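Local coordinates for protein dTDP-4-dehydrorhamnose 3-epimerase (Streptomyces niveus, PDB 2C0Z) that epimerises a dTDP-linked 4-keto-6-deoxy sugar at C3, a step in the biosynthesis of the aminocoumarin antibiotic novobiocin, at residues P25-D30 with V34-Y39; D42-A47 with A119-E124; G69-D74 with S174-D179; H128-I133 with A137-L142. All blocks are in the same frame, centred on the assembly; numbering follows the deposited sequence. Where two conformers were deposited one is given.

Contact 1 (P25-D30 with V34-Y39); sequences PEQRAD and VFLDWY
Glu26 and Asp37 form one of the two hydrogen-bonded pairs between 25-30 and 34-39, in an antiparallel β-hairpin, the other being Arg28 with Phe35; the strands run at 176° to each other. The alternate pairs, Gln27 with Leu36 and Ala29 with Val34, supply CA-H...O contacts and send their side chains to the other face of the hairpin.

This face is closely packed at its Pro25 end. Leu36 CD1 lies 3.8 Å from Pro25 CB, and the extended Gln27 chain runs alongside Leu36, its OE1 resting 3.7 Å from Val34 CG1. Gln27 NE2 is hydrogen-bonded to the carbonyl of Arg6, which evidently belongs to the N-terminal tag, while Arg117 packs on both Gln27 and Leu36. Toward the turn this face thins to the light touch of Ala29 CB on Val34 CG2.

The face of Glu26, Arg28, Phe35 and Asp37 is looser, with both residues of 25-30 on it exposed to solvent. Arg28 and Phe35 run side by side; in the modelled conformer Phe35 CD2 lies over one face of the guanidinium, toward its rim and 3.9 Å from Arg28 NH2. Glu26 and Asp37 also lie side by side, pointing the same way. Along 34-39 the sheet continues into a strand of the second subunit, where Asp37, a substrate-binding residue by similarity, packs on Gln56 of that subunit. Beneath the Arg28-Phe35 pair the backbones are joined twice, Arg28 N reaching Phe35 O and Phe35 N reaching Arg28 O at 2.9 Å each.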
# COMPACT_ATOMS: atom_id res chain seq x y z
N PRO A 25 -12.57 4.99 1.39
CA PRO A 25 -11.57 5.50 2.33
C PRO A 25 -12.10 6.69 3.14
O PRO A 25 -13.10 7.30 2.78
CB PRO A 25 -10.44 5.96 1.41
CG PRO A 25 -11.16 6.41 0.17
CD PRO A 25 -12.26 5.39 0.01
N GLU A 26 -11.41 6.99 4.24
CA GLU A 26 -11.55 8.30 4.88
C GLU A 26 -10.60 9.23 4.13
O GLU A 26 -9.40 9.02 4.13
CB GLU A 26 -11.18 8.25 6.36
CG GLU A 26 -11.43 9.61 7.03
CD GLU A 26 -10.97 9.69 8.47
OE1 GLU A 26 -10.47 8.69 9.02
OE2 GLU A 26 -11.15 10.80 9.08
N GLN A 27 -11.14 10.23 3.46
CA GLN A 27 -10.35 11.08 2.56
C GLN A 27 -10.66 12.56 2.79
O GLN A 27 -11.82 12.93 2.99
CB GLN A 27 -10.72 10.71 1.11
CG GLN A 27 -10.02 11.56 0.01
CD GLN A 27 -10.08 10.90 -1.36
OE1 GLN A 27 -9.09 10.32 -1.80
NE2 GLN A 27 -11.21 10.99 -2.03
N ARG A 28 -9.61 13.38 2.77
CA ARG A 28 -9.71 14.81 2.79
C ARG A 28 -8.77 15.39 1.76
O ARG A 28 -7.73 14.79 1.42
CB ARG A 28 -9.38 15.40 4.15
CG ARG A 28 -7.99 15.26 4.64
CD ARG A 28 -7.78 15.91 6.04
NE ARG A 28 -6.35 15.92 6.40
CZ ARG A 28 -5.78 15.17 7.35
NH1 ARG A 28 -6.49 14.32 8.09
NH2 ARG A 28 -4.47 15.28 7.58
N ALA A 29 -9.13 16.58 1.28
CA ALA A 29 -8.25 17.31 0.39
C ALA A 29 -8.08 18.78 0.87
O ALA A 29 -8.99 19.36 1.47
CB ALA A 29 -8.77 17.23 -1.00
N ASP A 30 -6.89 19.35 0.64
CA ASP A 30 -6.64 20.80 0.86
C ASP A 30 -5.68 21.31 -0.21
O ASP A 30 -5.28 20.56 -1.06
CB ASP A 30 -6.15 21.03 2.30
CG ASP A 30 -4.78 20.44 2.58
OD1 ASP A 30 -3.91 20.40 1.68
OD2 ASP A 30 -4.48 20.01 3.71
N VAL A 34 -3.84 15.64 -0.88
CA VAL A 34 -4.92 14.73 -0.51
C VAL A 34 -4.36 13.77 0.51
O VAL A 34 -3.23 13.34 0.38
CB VAL A 34 -5.39 13.96 -1.75
CG1 VAL A 34 -6.53 13.01 -1.41
CG2 VAL A 34 -5.83 14.92 -2.84
N PHE A 35 -5.15 13.46 1.53
CA PHE A 35 -4.78 12.49 2.55
C PHE A 35 -5.91 11.54 2.80
O PHE A 35 -7.06 11.94 2.98
CB PHE A 35 -4.41 13.19 3.84
CG PHE A 35 -3.67 12.25 4.80
CD1 PHE A 35 -2.39 11.81 4.52
CD2 PHE A 35 -4.31 11.74 5.92
CE1 PHE A 35 -1.74 10.89 5.37
CE2 PHE A 35 -3.67 10.84 6.79
CZ PHE A 35 -2.39 10.41 6.51
N LEU A 36 -5.59 10.27 2.82
CA LEU A 36 -6.61 9.28 3.11
C LEU A 36 -6.13 8.09 3.90
O LEU A 36 -4.98 7.70 3.83
CB LEU A 36 -7.27 8.82 1.82
CG LEU A 36 -6.38 8.22 0.74
CD1 LEU A 36 -7.14 7.14 -0.00
CD2 LEU A 36 -5.83 9.32 -0.22
N ASP A 37 -7.07 7.51 4.61
CA ASP A 37 -6.94 6.22 5.32
C ASP A 37 -7.66 5.22 4.43
O ASP A 37 -8.88 5.33 4.23
CB ASP A 37 -7.65 6.17 6.70
CG ASP A 37 -7.14 7.19 7.70
OD1 ASP A 37 -6.01 7.67 7.59
OD2 ASP A 37 -7.85 7.57 8.67
N TRP A 38 -6.94 4.25 3.88
CA TRP A 38 -7.57 3.22 3.04
C TRP A 38 -7.68 1.83 3.68
O TRP A 38 -8.30 0.94 3.09
CB TRP A 38 -6.93 3.11 1.65
CG TRP A 38 -5.50 2.73 1.57
CD1 TRP A 38 -4.42 3.49 1.89
CD2 TRP A 38 -4.98 1.50 1.08
NE1 TRP A 38 -3.26 2.82 1.61
CE2 TRP A 38 -3.58 1.58 1.12
CE3 TRP A 38 -5.56 0.33 0.59
CZ2 TRP A 38 -2.75 0.52 0.71
CZ3 TRP A 38 -4.74 -0.71 0.20
CH2 TRP A 38 -3.35 -0.60 0.24
N TYR A 39 -7.08 1.65 4.87
CA TYR A 39 -7.30 0.45 5.70
C TYR A 39 -7.23 0.90 7.14
O TYR A 39 -6.34 1.65 7.52
CB TYR A 39 -6.19 -0.61 5.48
CG TYR A 39 -6.35 -1.79 6.42
CD1 TYR A 39 -7.26 -2.81 6.14
CD2 TYR A 39 -5.65 -1.85 7.62
CE1 TYR A 39 -7.44 -3.88 7.04
CE2 TYR A 39 -5.84 -2.87 8.51
CZ TYR A 39 -6.75 -3.89 8.21
OH TYR A 39 -6.93 -4.94 9.10

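Contact 2 (D42-A47 with A119-E124)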
# COMPACT_ATOMS: atom_id res chain seq x y z
N ASP A 42 -9.62 -1.47 13.10
CA ASP A 42 -10.82 -1.57 13.93
C ASP A 42 -12.07 -1.62 13.05
O ASP A 42 -12.96 -2.48 13.26
CB ASP A 42 -10.90 -0.44 14.94
CG ASP A 42 -9.71 -0.39 15.86
OD1 ASP A 42 -9.18 -1.45 16.25
OD2 ASP A 42 -9.26 0.69 16.25
N ARG A 43 -12.10 -0.76 12.03
CA ARG A 43 -13.21 -0.77 11.08
C ARG A 43 -13.29 -2.09 10.33
O ARG A 43 -14.36 -2.69 10.17
CB ARG A 43 -13.10 0.38 10.10
CG ARG A 43 -13.15 1.74 10.77
CD ARG A 43 -14.45 2.09 11.47
NE ARG A 43 -15.60 1.93 10.60
CZ ARG A 43 -16.02 2.84 9.71
NH1 ARG A 43 -15.40 3.99 9.58
NH2 ARG A 43 -17.06 2.58 8.94
N PHE A 44 -12.15 -2.54 9.83
CA PHE A 44 -12.09 -3.79 9.08
C PHE A 44 -12.42 -5.03 9.89
O PHE A 44 -13.22 -5.85 9.45
CB PHE A 44 -10.69 -3.95 8.46
CG PHE A 44 -10.58 -5.16 7.59
CD1 PHE A 44 -10.85 -5.07 6.23
CD2 PHE A 44 -10.14 -6.37 8.12
CE1 PHE A 44 -10.73 -6.20 5.43
CE2 PHE A 44 -10.04 -7.49 7.32
CZ PHE A 44 -10.33 -7.40 5.97
N ALA A 45 -11.80 -5.17 11.06
CA ALA A 45 -11.99 -6.38 11.86
C ALA A 45 -13.43 -6.48 12.30
O ALA A 45 -13.98 -7.59 12.37
CB ALA A 45 -11.08 -6.41 13.06
N GLU A 46 -14.08 -5.35 12.56
CA GLU A 46 -15.49 -5.41 12.98
C GLU A 46 -16.38 -5.92 11.85
O GLU A 46 -17.24 -6.80 12.04
CB GLU A 46 -15.97 -4.03 13.45
N ALA A 47 -16.13 -5.43 10.64
CA ALA A 47 -16.95 -5.77 9.48
C ALA A 47 -16.69 -7.18 8.99
O ALA A 47 -17.62 -7.95 8.77
CB ALA A 47 -16.72 -4.76 8.38
N ALA A 119 -11.18 0.55 -2.24
CA ALA A 119 -10.46 -0.71 -2.13
C ALA A 119 -11.49 -1.84 -2.16
O ALA A 119 -12.65 -1.65 -1.79
CB ALA A 119 -9.63 -0.75 -0.87
N VAL A 120 -11.04 -3.02 -2.58
CA VAL A 120 -11.83 -4.21 -2.52
C VAL A 120 -11.10 -5.25 -1.71
O VAL A 120 -9.91 -5.48 -1.92
CB VAL A 120 -12.18 -4.75 -3.93
CG1 VAL A 120 -12.79 -6.12 -3.87
CG2 VAL A 120 -13.12 -3.82 -4.65
N TYR A 121 -11.82 -5.87 -0.76
CA TYR A 121 -11.32 -7.00 -0.01
C TYR A 121 -12.01 -8.25 -0.54
O TYR A 121 -13.23 -8.30 -0.68
CB TYR A 121 -11.61 -6.85 1.47
CG TYR A 121 -11.35 -8.11 2.25
CD1 TYR A 121 -10.05 -8.52 2.51
CD2 TYR A 121 -12.39 -8.91 2.72
CE1 TYR A 121 -9.78 -9.69 3.20
CE2 TYR A 121 -12.12 -10.08 3.41
CZ TYR A 121 -10.81 -10.45 3.64
OH TYR A 121 -10.51 -11.62 4.36
N LEU A 122 -11.21 -9.25 -0.84
CA LEU A 122 -11.73 -10.54 -1.27
C LEU A 122 -11.16 -11.67 -0.45
O LEU A 122 -9.97 -11.73 -0.18
CB LEU A 122 -11.50 -10.79 -2.75
CG LEU A 122 -10.11 -10.61 -3.32
CD1 LEU A 122 -9.86 -11.57 -4.46
CD2 LEU A 122 -9.91 -9.18 -3.80
N SER A 123 -12.07 -12.52 0.01
CA SER A 123 -11.74 -13.63 0.87
C SER A 123 -11.17 -14.82 0.09
O SER A 123 -11.05 -14.81 -1.13
CB SER A 123 -13.02 -14.11 1.58
OG SER A 123 -13.59 -13.12 2.42
N GLU A 124 -10.85 -15.88 0.83
CA GLU A 124 -10.29 -17.08 0.24
C GLU A 124 -11.26 -17.72 -0.76
O GLU A 124 -12.49 -17.68 -0.61
CB GLU A 124 -9.95 -18.09 1.35
CG GLU A 124 -8.97 -17.60 2.40
CD GLU A 124 -9.51 -16.67 3.50
OE1 GLU A 124 -10.71 -16.24 3.54
OE2 GLU A 124 -8.66 -16.31 4.36
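The helix 42-47 lies beside the strand 119-122 with no backbone hydrogen bond between them, the nearest CA atoms, those of Phe44 and Tyr121, standing 9.7 Å apart. Two aromatic side chains span this gap in a T-shaped (edge-to-face) stack, joining the helix to the curled antiparallel sheet of the cupin fold. Phe44 is the edge and Tyr121 the face: the planes meet at 87° and the centroids are 4.9 Å apart. With CG anti to the backbone N (chi1 -176°), the Phe44 ring is carried out from the helix until its CE1-CZ edge reaches the tyrosine.

The pair is buried. Leu52 packs against both rings, Leu12 of strand 11-14 adds to the cover of Phe44, and Trp21 and Ile23 of the neighbouring strand 20-30 lie against Tyr121. The contact is therefore hydrophobic packing between the helix and one side of the sheet, carried across the two segments by this single pair of residues. Behind the tyrosine, the backbone N of Ser123 lies toward the rim of the opposite ring face. On the near face, Phe44 CZ sits over the ring centre, 3.6 Å from Tyr121 CE1, while Phe44 CE1 leans toward Tyr121 CG at 3.8 Å.

Contact 3 (G69-D74 with S174-D179); sequences GIHFVD and SPRDQD. With SO4 (sulfate ion), chain B.
His71 and Asp177 both set CG anti to their own carbonyl carbon (chi1 -61° and -66°), which brings imidazole and carboxylate together as the two side chains cross at about a right angle, while the Arg176 chain stays extended from CG to NE and carries its guanidinium over the imidazole. His71 NE2 donates to Asp177 OD1 over 2.6 Å; the bond is almost straight, lies in the ring plane and uses the syn side of the carboxylate. The other oxygen, OD2, receives Gly69 N at 3.0 Å from above the carboxylate plane. One aspartate thus grips both a backbone N-H of the strand and the imidazole, fixing the ring's rotation.

Arg176 lies flat on His71, the planes 6° apart and the centres separated by 3.5 Å, with Gly69 CA against the opposite ring face. Arg176 NH1 forms a salt bridge to Glu152, which would offset the charge above the ring. By similarity His71 is the proton acceptor and Arg176 and Glu152 bind substrate; Asp177 is placed to orient the imidazole, consistent with a second-shell role. Ser174 caps the short helix, its OG accepting from Asp177 N at 3.2 Å, and donates to O4 of a sulfate ion probably taken up from the crystallisation liquor.

Through Arg176 and Asp177, helix 175-178 docks on strand 67-73, which lies between strands 126-132 and 152-154 in the five-stranded sheet.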
# COMPACT_ATOMS: atom_id res chain seq x y z
N GLY A 69 -5.61 -11.90 -15.11
CA GLY A 69 -6.47 -12.71 -14.28
C GLY A 69 -6.96 -13.92 -15.06
O GLY A 69 -6.46 -14.15 -16.17
N ILE A 70 -7.92 -14.68 -14.54
CA ILE A 70 -8.52 -14.58 -13.20
C ILE A 70 -7.71 -15.49 -12.28
O ILE A 70 -7.65 -16.70 -12.49
CB ILE A 70 -10.00 -15.05 -13.23
CG1 ILE A 70 -10.83 -14.21 -14.21
CG2 ILE A 70 -10.58 -15.08 -11.81
CD1 ILE A 70 -10.83 -12.71 -13.95
N HIS A 71 -7.04 -14.90 -11.30
CA HIS A 71 -6.09 -15.64 -10.45
C HIS A 71 -6.68 -15.94 -9.10
O HIS A 71 -7.46 -15.18 -8.59
CB HIS A 71 -4.80 -14.86 -10.33
CG HIS A 71 -4.12 -14.62 -11.64
ND1 HIS A 71 -3.14 -13.67 -11.82
CD2 HIS A 71 -4.30 -15.22 -12.85
CE1 HIS A 71 -2.76 -13.69 -13.09
NE2 HIS A 71 -3.45 -14.61 -13.73
N PHE A 72 -6.27 -17.05 -8.51
CA PHE A 72 -6.70 -17.46 -7.18
C PHE A 72 -5.66 -18.35 -6.55
O PHE A 72 -4.74 -18.84 -7.23
CB PHE A 72 -8.06 -18.17 -7.19
CG PHE A 72 -8.04 -19.51 -7.85
CD1 PHE A 72 -8.07 -19.62 -9.23
CD2 PHE A 72 -7.96 -20.68 -7.10
CE1 PHE A 72 -8.05 -20.83 -9.86
CE2 PHE A 72 -7.94 -21.91 -7.74
CZ PHE A 72 -7.98 -21.97 -9.13
N VAL A 73 -5.84 -18.57 -5.26
CA VAL A 73 -4.98 -19.46 -4.48
C VAL A 73 -5.81 -20.63 -3.93
O VAL A 73 -6.92 -20.46 -3.42
CB VAL A 73 -4.27 -18.67 -3.35
CG1 VAL A 73 -3.53 -19.62 -2.44
CG2 VAL A 73 -3.33 -17.61 -3.94
N ASP A 74 -5.25 -21.84 -4.04
CA ASP A 74 -5.91 -23.03 -3.53
C ASP A 74 -6.31 -22.87 -2.07
O ASP A 74 -5.60 -22.23 -1.29
CB ASP A 74 -4.95 -24.24 -3.61
CG ASP A 74 -4.57 -24.59 -5.03
OD1 ASP A 74 -5.24 -24.12 -5.97
OD2 ASP A 74 -3.57 -25.28 -5.31
N SER A 174 -1.22 -12.00 -21.03
CA SER A 174 0.07 -12.65 -20.90
C SER A 174 -0.08 -14.10 -21.39
O SER A 174 -1.20 -14.61 -21.42
CB SER A 174 0.50 -12.67 -19.45
OG SER A 174 -0.37 -13.51 -18.69
N PRO A 175 1.01 -14.76 -21.74
CA PRO A 175 0.93 -16.16 -22.15
C PRO A 175 0.24 -17.02 -21.08
O PRO A 175 -0.62 -17.85 -21.41
CB PRO A 175 2.40 -16.55 -22.37
CG PRO A 175 3.08 -15.27 -22.70
CD PRO A 175 2.39 -14.23 -21.85
N ARG A 176 0.56 -16.76 -19.81
CA ARG A 176 -0.05 -17.49 -18.70
C ARG A 176 -1.58 -17.39 -18.79
O ARG A 176 -2.27 -18.40 -18.67
CB ARG A 176 0.44 -16.94 -17.37
CG ARG A 176 -0.38 -17.34 -16.18
CD ARG A 176 -0.14 -16.56 -14.91
NE ARG A 176 -1.04 -17.06 -13.86
CZ ARG A 176 -0.98 -16.70 -12.59
NH1 ARG A 176 -0.07 -15.83 -12.18
NH2 ARG A 176 -1.85 -17.22 -11.72
N ASP A 177 -2.13 -16.19 -18.94
CA ASP A 177 -3.59 -16.05 -18.92
C ASP A 177 -4.25 -16.52 -20.22
O ASP A 177 -5.36 -17.03 -20.20
CB ASP A 177 -3.98 -14.61 -18.58
CG ASP A 177 -3.59 -14.22 -17.18
OD1 ASP A 177 -3.43 -15.13 -16.32
OD2 ASP A 177 -3.40 -13.02 -16.83
N GLN A 178 -3.53 -16.41 -21.33
CA GLN A 178 -4.01 -16.90 -22.63
C GLN A 178 -4.16 -18.42 -22.57
O GLN A 178 -5.07 -18.97 -23.19
CB GLN A 178 -3.02 -16.55 -23.75
CG GLN A 178 -3.01 -15.13 -24.21
CD GLN A 178 -2.01 -14.90 -25.36
OE1 GLN A 178 -2.01 -15.65 -26.34
NE2 GLN A 178 -1.17 -13.88 -25.23
N ASP A 179 -3.27 -19.07 -21.83
CA ASP A 179 -3.19 -20.54 -21.79
C ASP A 179 -3.98 -21.15 -20.63
O ASP A 179 -4.05 -22.37 -20.47
CB ASP A 179 -1.73 -20.98 -21.68
CG ASP A 179 -0.93 -20.67 -22.94
OD1 ASP A 179 -1.52 -20.35 -24.00
OD2 ASP A 179 0.31 -20.71 -22.95
S SO4 B . 2.30 -13.15 -15.81
O1 SO4 B . 2.47 -13.34 -14.36
O2 SO4 B . 2.81 -11.83 -16.19
O3 SO4 B . 3.04 -14.23 -16.48
O4 SO4 B . 0.88 -13.29 -16.15

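Contact 4 (H128-I133 with A137-L142)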
# COMPACT_ATOMS: atom_id res chain seq x y z
N HIS A 128 -9.51 -13.11 -8.87
CA HIS A 128 -9.31 -11.69 -9.09
C HIS A 128 -8.72 -11.46 -10.47
O HIS A 128 -7.82 -12.17 -10.93
CB HIS A 128 -8.39 -11.12 -8.01
CG HIS A 128 -8.13 -9.65 -8.18
ND1 HIS A 128 -6.90 -9.15 -8.54
CD2 HIS A 128 -8.95 -8.58 -8.06
CE1 HIS A 128 -6.98 -7.84 -8.66
NE2 HIS A 128 -8.22 -7.46 -8.37
N GLY A 129 -9.18 -10.41 -11.10
CA GLY A 129 -8.61 -9.92 -12.33
C GLY A 129 -8.88 -8.43 -12.49
O GLY A 129 -9.64 -7.82 -11.73
N PHE A 130 -8.26 -7.83 -13.51
CA PHE A 130 -8.54 -6.43 -13.80
C PHE A 130 -8.11 -6.06 -15.20
O PHE A 130 -7.31 -6.76 -15.82
CB PHE A 130 -7.82 -5.52 -12.79
CG PHE A 130 -6.34 -5.52 -12.93
CD1 PHE A 130 -5.56 -6.48 -12.30
CD2 PHE A 130 -5.70 -4.51 -13.64
CE1 PHE A 130 -4.18 -6.46 -12.40
CE2 PHE A 130 -4.30 -4.48 -13.74
CZ PHE A 130 -3.55 -5.47 -13.12
N CYS A 131 -8.62 -4.92 -15.65
CA CYS A 131 -8.26 -4.31 -16.93
C CYS A 131 -7.85 -2.86 -16.64
O CYS A 131 -8.64 -2.13 -16.07
CB CYS A 131 -9.48 -4.30 -17.84
SG CYS A 131 -9.13 -3.66 -19.47
N ALA A 132 -6.68 -2.42 -17.07
CA ALA A 132 -6.30 -1.02 -17.00
C ALA A 132 -7.13 -0.18 -17.97
O ALA A 132 -7.17 -0.48 -19.16
CB ALA A 132 -4.83 -0.85 -17.30
N ILE A 133 -7.79 0.86 -17.45
CA ILE A 133 -8.60 1.79 -18.23
C ILE A 133 -7.74 2.97 -18.66
O ILE A 133 -7.82 3.45 -19.82
CB ILE A 133 -9.78 2.31 -17.36
CG1 ILE A 133 -10.77 1.20 -17.02
CG2 ILE A 133 -10.48 3.47 -18.06
CD1 ILE A 133 -11.74 1.63 -15.86
N ALA A 137 -1.84 2.05 -15.28
CA ALA A 137 -2.53 2.01 -13.97
C ALA A 137 -1.71 1.22 -12.96
O ALA A 137 -1.13 0.20 -13.31
CB ALA A 137 -3.89 1.37 -14.12
N THR A 138 -1.69 1.67 -11.71
CA THR A 138 -0.93 1.04 -10.66
C THR A 138 -1.85 0.54 -9.55
O THR A 138 -2.58 1.33 -8.95
CB THR A 138 0.05 2.08 -10.06
OG1 THR A 138 0.88 2.63 -11.11
CG2 THR A 138 0.99 1.42 -9.05
N LEU A 139 -1.82 -0.76 -9.30
CA LEU A 139 -2.56 -1.40 -8.23
C LEU A 139 -1.62 -1.70 -7.08
O LEU A 139 -0.46 -2.05 -7.30
CB LEU A 139 -3.22 -2.69 -8.70
CG LEU A 139 -4.30 -2.51 -9.71
CD1 LEU A 139 -4.91 -3.87 -9.98
CD2 LEU A 139 -5.33 -1.54 -9.21
N CYS A 140 -2.11 -1.54 -5.85
CA CYS A 140 -1.42 -1.94 -4.65
C CYS A 140 -2.26 -3.00 -3.96
O CYS A 140 -3.49 -2.85 -3.85
CB CYS A 140 -1.22 -0.73 -3.74
SG CYS A 140 -0.29 -1.08 -2.26
N TYR A 141 -1.63 -4.09 -3.54
CA TYR A 141 -2.33 -5.24 -2.99
C TYR A 141 -1.70 -5.57 -1.65
O TYR A 141 -0.47 -5.60 -1.53
CB TYR A 141 -2.12 -6.53 -3.86
CG TYR A 141 -2.26 -6.46 -5.35
CD1 TYR A 141 -1.32 -5.81 -6.12
CD2 TYR A 141 -3.29 -7.13 -5.99
CE1 TYR A 141 -1.40 -5.79 -7.50
CE2 TYR A 141 -3.39 -7.12 -7.39
CZ TYR A 141 -2.45 -6.44 -8.13
OH TYR A 141 -2.51 -6.39 -9.51
N LEU A 142 -2.53 -5.80 -0.64
CA LEU A 142 -2.11 -6.41 0.61
C LEU A 142 -2.69 -7.81 0.67
O LEU A 142 -3.90 -7.99 0.44
CB LEU A 142 -2.57 -5.59 1.79
CG LEU A 142 -2.35 -4.07 1.70
CD1 LEU A 142 -2.90 -3.38 2.94
CD2 LEU A 142 -0.89 -3.74 1.53
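Phe130 and Leu139 point at each other from opposing strands, and the leucine methyl CD1 comes down on the phenylalanine ring. It sits 3.4 Å from the centroid and only 7° off the ring normal, a CH-pi contact centred on the face. The phenylalanine ring is brought there by chi1 of 69°, with CG between the backbone N and carbonyl carbon.

Tyr141 crosses Phe130 at about a right angle, and its OH lies 3.3 Å from Phe130 CE1, approaching the ring obliquely. A hydrogen bond to Ser60 OG satisfies that hydroxyl. His128 approaches the edge of the tyrosine ring, with CE1 3.9 Å from Tyr141 CE2; its NE2 is bonded to Asp92. Toward the connecting turn the strands draw together, and Ala132 CB meets Ala137 CB at 4.0 Å.

No hydrogen bond crosses between 128-133 and 137-142, whose axes are 8.4 Å apart at their closest: they belong to different sheets and face each other through side chains alone. Such packing between two antiparallel sheets is characteristic of the cupin β-sandwich, and here it carries residues of the active site, with Tyr141 the proton donor and His128 a substrate-binding residue by similarity.

Overall arrangement
Along the chain contact 1 closes before contact 2 opens, contacts 2 and 3 interleave, and contact 4 falls between the two segments of contact 3. Contacts 1 and 2 share the seven-stranded sheet, where strands 20-30 and 119-122 are neighbours, and touch through Tyr39 and Phe44. Contact 4 bridges this sheet and the five-stranded one, in which strand 126-132 adjoins strand 67-73 of contact 3; their centres are 14 Å apart. Contacts 1 and 3 lie on opposite sides of the chain's centre, 33 Å apart between centres. Contacts 3 and 4 bring the inferred proton acceptor and donor to the two sheets, while contact 1, with the inferred substrate residue Asp37, extends the sheet into the second subunit.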